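Local coordinates for HAD superfamily hydrolase (Brucella suis biovar 1, PDB 6NQ4), which probably acts as a phosphatase of the haloacid dehalogenase-like family and carries a sodium ion in this crystal, at residues P116-I130 / V136-T150. Sequence-based numbering, arbitrary orientation.
Sequences PRRIFHIGCERELAI and VELVEEFEAAGVVCT. With EDO (1,2-ethanediol), chain E.
Glu141 lays its CB over one face of the Phe120 ring, a CH-pi contact 4.1 Å from CB to the centroid, while Val139 O lies in plane at the ring edge. The ring owes this place to CG standing opposite the backbone N (chi1 176°); the carboxylate of Glu141 pairs with Arg169. On the Arg118 guanidinium, Val139 CG1 rests over one face, and Glu143 O sits at the edge, where NE makes a weak hydrogen bond to it and a water bridges the same two atoms, its link to NE also weak. Arg118 NH1 forms a salt bridge with Glu137 OE1 (3.4 Å), the two chains running side by side with their planes nearly perpendicular. The same OE1 has a long salt bridge to Arg117 NH1; Arg117 forms its stronger one, through NH2, with Asp135. The His121 imidazole is sandwiched between Leu128 CD2, centred on one face, and Gly123 N on the other; its NE2 donates to Cys124 O and its ND1 is hydrogen-bonded to Tyr131 OH.

Past the strand ends, Thr150 OG1 donates to Glu127 OE1 (2.6 Å). Cys124 N does likewise, so two hydrogen bonds grip this oxygen from opposite faces of the carboxylate plane, while OE2 accepts from an ethanediol. On the face carrying Ile119 and Val148, Ile119 packs CG2 on Val148 CG2 (3.6 Å) and CD1 on Val136 CG1, and Ile112 of helix 104-114 covers them.

Strand 118-122 runs parallel to both neighbours: Ile119 N donates to Glu137 O on one side, Phe120 N to Gly146 O on the other. It is the second strand of the five-stranded parallel sheet, with helices 104-114 and 164-172 packed against it, consistent with a C2-type alpha/beta cap of HAD phosphatases, apart from the sodium-bearing core.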
loop_
_atom_site.group_PDB
_atom_site.type_symbol
_atom_site.label_atom_id
_atom_site.label_comp_id
_atom_site.label_asym_id
_atom_site.label_seq_id
_atom_site.Cartn_x
_atom_site.Cartn_y
_atom_site.Cartn_z
ATOM N N PRO A 116 -8.572 5.041 -20.288
ATOM C CA PRO A 116 -8.326 4.656 -21.684
ATOM C C PRO A 116 -7.756 3.248 -21.765
ATOM O O PRO A 116 -6.961 2.830 -20.921
ATOM C CB PRO A 116 -7.302 5.696 -22.159
ATOM C CG PRO A 116 -7.451 6.859 -21.204
ATOM C CD PRO A 116 -7.786 6.223 -19.888
ATOM N N ARG A 117 -8.156 2.507 -22.798
ATOM C CA ARG A 117 -7.734 1.113 -22.853
ATOM C C ARG A 117 -6.353 0.918 -23.475
ATOM O O ARG A 117 -5.735 -0.129 -23.244
ATOM C CB ARG A 117 -8.798 0.243 -23.526
ATOM C CG ARG A 117 -8.813 0.362 -25.013
ATOM C CD ARG A 117 -9.948 -0.472 -25.621
ATOM N NE ARG A 117 -9.854 -1.874 -25.219
ATOM C CZ ARG A 117 -9.049 -2.758 -25.797
ATOM N NH1 ARG A 117 -8.262 -2.388 -26.800
ATOM N NH2 ARG A 117 -9.024 -4.010 -25.368
ATOM N N ARG A 118 -5.845 1.888 -24.242
ATOM C CA ARG A 118 -4.490 1.815 -24.788
ATOM C C ARG A 118 -3.536 2.445 -23.779
ATOM O O ARG A 118 -3.479 3.672 -23.654
ATOM C CB ARG A 118 -4.427 2.529 -26.132
ATOM C CG ARG A 118 -5.338 1.891 -27.166
ATOM C CD ARG A 118 -5.428 2.724 -28.444
ATOM N NE ARG A 118 -4.148 2.784 -29.139
ATOM C CZ ARG A 118 -3.643 1.790 -29.866
ATOM N NH1 ARG A 118 -4.305 0.648 -29.990
ATOM N NH2 ARG A 118 -2.468 1.935 -30.469
ATOM N N ILE A 119 -2.779 1.602 -23.075
ATOM C CA ILE A 119 -2.050 1.970 -21.865
ATOM C C ILE A 119 -0.552 1.855 -22.093
ATOM O O ILE A 119 -0.078 0.870 -22.666
ATOM C CB ILE A 119 -2.464 1.031 -20.714
ATOM C CG1 ILE A 119 -3.904 1.333 -20.301
ATOM C CG2 ILE A 119 -1.468 1.139 -19.525
ATOM C CD1 ILE A 119 -4.514 0.264 -19.394
ATOM N N PHE A 120 0.195 2.859 -21.613
ATOM C CA PHE A 120 1.645 2.787 -21.499
ATOM C C PHE A 120 1.999 2.393 -20.067
ATOM O O PHE A 120 1.660 3.114 -19.115
ATOM C CB PHE A 120 2.259 4.139 -21.857
ATOM C CG PHE A 120 3.746 4.207 -21.679
ATOM C CD1 PHE A 120 4.599 3.373 -22.399
ATOM C CD2 PHE A 120 4.296 5.115 -20.788
ATOM C CE1 PHE A 120 5.984 3.468 -22.232
ATOM C CE2 PHE A 120 5.674 5.219 -20.629
ATOM C CZ PHE A 120 6.512 4.396 -21.346
ATOM N N HIS A 121 2.675 1.258 -19.920
ATOM C CA HIS A 121 3.045 0.712 -18.617
ATOM C C HIS A 121 4.402 1.253 -18.176
ATOM O O HIS A 121 5.380 1.181 -18.933
ATOM C CB HIS A 121 3.117 -0.816 -18.726
ATOM C CG HIS A 121 3.634 -1.503 -17.500
ATOM N ND1 HIS A 121 2.899 -1.615 -16.337
ATOM C CD2 HIS A 121 4.805 -2.150 -17.271
ATOM C CE1 HIS A 121 3.594 -2.302 -15.445
ATOM N NE2 HIS A 121 4.751 -2.644 -15.987
ATOM N N ILE A 122 4.462 1.771 -16.951
ATOM C CA ILE A 122 5.723 2.107 -16.299
ATOM C C ILE A 122 5.813 1.198 -15.082
ATOM O O ILE A 122 5.036 1.342 -14.129
ATOM C CB ILE A 122 5.808 3.584 -15.887
ATOM C CG1 ILE A 122 5.583 4.508 -17.087
ATOM C CG2 ILE A 122 7.186 3.860 -15.264
ATOM C CD1 ILE A 122 5.467 5.985 -16.700
ATOM N N GLY A 123 6.751 0.267 -15.109
ATOM C CA GLY A 123 6.931 -0.674 -14.023
ATOM C C GLY A 123 7.629 -1.918 -14.527
ATOM O O GLY A 123 7.918 -2.065 -15.719
ATOM N N CYS A 124 7.868 -2.837 -13.599
ATOM C CA CYS A 124 8.624 -4.025 -13.971
ATOM C C CYS A 124 7.729 -5.065 -14.651
ATOM O O CYS A 124 6.505 -4.911 -14.752
ATOM C CB CYS A 124 9.357 -4.595 -12.759
ATOM S SG CYS A 124 8.267 -5.321 -11.543
ATOM N N GLU A 125 8.361 -6.144 -15.128
ATOM C CA GLU A 125 7.625 -7.210 -15.805
ATOM C C GLU A 125 6.655 -7.920 -14.866
ATOM O O GLU A 125 5.526 -8.231 -15.255
ATOM C CB GLU A 125 8.604 -8.209 -16.402
ATOM C CG GLU A 125 7.943 -9.210 -17.314
ATOM C CD GLU A 125 8.936 -10.162 -17.933
ATOM O OE1 GLU A 125 8.616 -11.362 -18.025
ATOM O OE2 GLU A 125 10.037 -9.710 -18.319
ATOM N N ARG A 126 7.066 -8.184 -13.626
ATOM C CA ARG A 126 6.182 -8.897 -12.711
ATOM C C ARG A 126 4.914 -8.095 -12.456
ATOM O O ARG A 126 3.819 -8.660 -12.307
ATOM C CB ARG A 126 6.922 -9.198 -11.407
ATOM C CG ARG A 126 6.055 -9.766 -10.298
ATOM C CD ARG A 126 5.321 -11.031 -10.739
ATOM N NE ARG A 126 4.567 -11.568 -9.613
ATOM C CZ ARG A 126 3.491 -12.339 -9.712
ATOM N NH1 ARG A 126 3.000 -12.681 -10.907
ATOM N NH2 ARG A 126 2.903 -12.744 -8.599
ATOM N N GLU A 127 5.041 -6.773 -12.409
ATOM C CA GLU A 127 3.909 -5.901 -12.129
ATOM C C GLU A 127 2.874 -5.871 -13.249
ATOM O O GLU A 127 1.797 -5.304 -13.044
ATOM C CB GLU A 127 4.423 -4.499 -11.766
ATOM C CG GLU A 127 4.932 -4.405 -10.313
ATOM C CD GLU A 127 5.864 -3.220 -10.042
ATOM O OE1 GLU A 127 6.163 -2.420 -10.961
ATOM O OE2 GLU A 127 6.311 -3.108 -8.881
ATOM N N LEU A 128 3.153 -6.480 -14.405
ATOM C CA LEU A 128 2.116 -6.656 -15.430
ATOM C C LEU A 128 0.940 -7.512 -14.951
ATOM O O LEU A 128 -0.118 -7.520 -15.601
ATOM C CB LEU A 128 2.710 -7.297 -16.690
ATOM C CG LEU A 128 3.787 -6.488 -17.416
ATOM C CD1 LEU A 128 4.367 -7.342 -18.557
ATOM C CD2 LEU A 128 3.203 -5.195 -17.935
ATOM N N ALA A 129 1.093 -8.234 -13.840
ATOM C CA ALA A 129 -0.012 -9.007 -13.280
ATOM C C ALA A 129 -1.256 -8.157 -12.996
ATOM O O ALA A 129 -2.376 -8.693 -13.002
ATOM C CB ALA A 129 0.467 -9.726 -12.016
ATOM N N ILE A 130 -1.090 -6.850 -12.769
ATOM C CA ILE A 130 -2.223 -5.977 -12.476
ATOM C C ILE A 130 -3.232 -5.922 -13.624
ATOM O O ILE A 130 -4.409 -5.615 -13.394
ATOM C CB ILE A 130 -1.711 -4.560 -12.094
ATOM C CG1 ILE A 130 -2.795 -3.751 -11.362
ATOM C CG2 ILE A 130 -1.177 -3.831 -13.340
ATOM C CD1 ILE A 130 -2.286 -2.424 -10.785
ATOM N N VAL A 136 -7.732 -4.301 -21.760
ATOM C CA VAL A 136 -6.774 -3.246 -22.057
ATOM C C VAL A 136 -5.727 -3.754 -23.033
ATOM O O VAL A 136 -5.569 -4.958 -23.246
ATOM C CB VAL A 136 -6.100 -2.699 -20.785
ATOM C CG1 VAL A 136 -7.150 -2.159 -19.831
ATOM C CG2 VAL A 136 -5.260 -3.787 -20.114
ATOM N N GLU A 137 -5.004 -2.808 -23.634
ATOM C CA GLU A 137 -3.938 -3.119 -24.575
ATOM C C GLU A 137 -2.701 -2.341 -24.171
ATOM O O GLU A 137 -2.731 -1.107 -24.138
ATOM C CB GLU A 137 -4.342 -2.731 -25.999
ATOM C CG GLU A 137 -3.355 -3.196 -27.047
ATOM C CD GLU A 137 -3.778 -2.808 -28.447
ATOM O OE1 GLU A 137 -4.962 -2.453 -28.637
ATOM O OE2 GLU A 137 -2.920 -2.854 -29.354
ATOM N N LEU A 138 -1.616 -3.048 -23.876
ATOM C CA LEU A 138 -0.368 -2.373 -23.543
ATOM C C LEU A 138 0.348 -1.985 -24.830
ATOM O O LEU A 138 0.557 -2.824 -25.719
ATOM C CB LEU A 138 0.522 -3.257 -22.674
ATOM C CG LEU A 138 -0.109 -3.688 -21.349
ATOM C CD1 LEU A 138 0.896 -4.482 -20.550
ATOM C CD2 LEU A 138 -0.619 -2.515 -20.545
ATOM N N VAL A 139 0.701 -0.703 -24.947
ATOM C CA VAL A 139 1.206 -0.159 -26.195
ATOM C C VAL A 139 2.482 0.631 -25.935
ATOM O O VAL A 139 2.873 0.876 -24.791
ATOM C CB VAL A 139 0.149 0.692 -26.936
ATOM C CG1 VAL A 139 -1.097 -0.138 -27.233
ATOM C CG2 VAL A 139 -0.223 1.931 -26.122
ATOM N N GLU A 140 3.154 0.987 -27.022
ATOM C CA GLU A 140 4.314 1.853 -26.944
ATOM C C GLU A 140 3.904 3.237 -26.467
ATOM O O GLU A 140 2.752 3.651 -26.596
ATOM C CB GLU A 140 4.938 2.018 -28.328
ATOM C CG GLU A 140 5.323 0.726 -28.990
ATOM C CD GLU A 140 6.732 0.311 -28.657
ATOM O OE1 GLU A 140 7.308 0.869 -27.698
ATOM O OE2 GLU A 140 7.268 -0.565 -29.365
ATOM N N GLU A 141 4.891 3.975 -25.961
ATOM C CA GLU A 141 4.656 5.336 -25.486
ATOM C C GLU A 141 3.918 6.193 -26.519
ATOM O O GLU A 141 2.934 6.866 -26.191
ATOM C CB GLU A 141 5.998 5.981 -25.134
ATOM C CG GLU A 141 5.846 7.352 -24.504
ATOM C CD GLU A 141 7.147 8.132 -24.454
ATOM O OE1 GLU A 141 8.231 7.508 -24.440
ATOM O OE2 GLU A 141 7.072 9.379 -24.433
ATOM N N PHE A 142 4.377 6.180 -27.777
ATOM C CA PHE A 142 3.797 7.050 -28.800
ATOM C C PHE A 142 2.344 6.704 -29.133
ATOM O O PHE A 142 1.634 7.548 -29.695
ATOM C CB PHE A 142 4.684 7.068 -30.054
ATOM C CG PHE A 142 4.478 5.891 -30.986
ATOM C CD1 PHE A 142 3.607 5.992 -32.065
ATOM C CD2 PHE A 142 5.174 4.702 -30.804
ATOM C CE1 PHE A 142 3.420 4.922 -32.937
ATOM C CE2 PHE A 142 4.988 3.627 -31.662
ATOM C CZ PHE A 142 4.110 3.740 -32.738
ATOM N N GLU A 143 1.885 5.499 -28.774
ATOM C CA GLU A 143 0.540 5.012 -29.071
ATOM C C GLU A 143 -0.432 5.177 -27.913
ATOM O O GLU A 143 -1.629 4.919 -28.084
ATOM C CB GLU A 143 0.599 3.513 -29.394
ATOM C CG GLU A 143 1.465 3.173 -30.584
ATOM C CD GLU A 143 1.712 1.676 -30.745
ATOM O OE1 GLU A 143 2.074 0.998 -29.754
ATOM O OE2 GLU A 143 1.555 1.177 -31.878
ATOM N N ALA A 144 0.047 5.564 -26.743
ATOM C CA ALA A 144 -0.751 5.425 -25.540
ATOM C C ALA A 144 -1.758 6.559 -25.398
ATOM O O ALA A 144 -1.522 7.695 -25.825
ATOM C CB ALA A 144 0.160 5.378 -24.321
ATOM N N ALA A 145 -2.898 6.232 -24.786
ATOM C CA ALA A 145 -3.895 7.218 -24.398
ATOM C C ALA A 145 -3.961 7.409 -22.891
ATOM O O ALA A 145 -4.585 8.373 -22.423
ATOM C CB ALA A 145 -5.285 6.824 -24.934
ATOM N N GLY A 146 -3.325 6.526 -22.129
ATOM C CA GLY A 146 -3.250 6.659 -20.690
ATOM C C GLY A 146 -1.992 5.971 -20.207
ATOM O O GLY A 146 -1.379 5.165 -20.927
ATOM N N VAL A 147 -1.609 6.290 -18.967
ATOM C CA VAL A 147 -0.422 5.719 -18.340
ATOM C C VAL A 147 -0.844 4.985 -17.076
ATOM O O VAL A 147 -1.689 5.475 -16.322
ATOM C CB VAL A 147 0.593 6.827 -17.985
ATOM C CG1 VAL A 147 1.797 6.227 -17.292
ATOM C CG2 VAL A 147 1.009 7.593 -19.233
ATOM N N VAL A 148 -0.247 3.819 -16.833
ATOM C CA VAL A 148 -0.363 3.133 -15.548
ATOM C C VAL A 148 1.036 2.914 -15.020
ATOM O O VAL A 148 1.878 2.310 -15.701
ATOM C CB VAL A 148 -1.123 1.805 -15.671
ATOM C CG1 VAL A 148 -1.162 1.081 -14.324
ATOM C CG2 VAL A 148 -2.552 2.058 -16.174
ATOM N N CYS A 149 1.291 3.407 -13.817
ATOM C CA CYS A 149 2.603 3.292 -13.202
ATOM C C CYS A 149 2.486 2.396 -11.981
ATOM O O CYS A 149 1.866 2.768 -10.974
ATOM C CB CYS A 149 3.128 4.669 -12.819
ATOM S SG CYS A 149 4.749 4.616 -12.032
ATOM N N THR A 150 3.092 1.217 -12.070
ATOM C CA THR A 150 3.177 0.315 -10.928
ATOM C C THR A 150 4.486 0.464 -10.169
ATOM O O THR A 150 4.561 0.026 -9.021
ATOM C CB THR A 150 3.058 -1.142 -11.386
ATOM O OG1 THR A 150 4.113 -1.431 -12.317
ATOM C CG2 THR A 150 1.703 -1.404 -12.034
HETATM C C1 EDO E . 7.988 -2.132 -6.176
HETATM O O1 EDO E . 7.548 -1.265 -7.225
HETATM C C2 EDO E . 8.392 -1.297 -4.972
HETATM O O2 EDO E . 7.226 -0.690 -4.417
HETATM O O HOH W 1 -4.224 5.842 -28.613
HETATM O O HOH W 2 3.304 -0.364 -22.312
#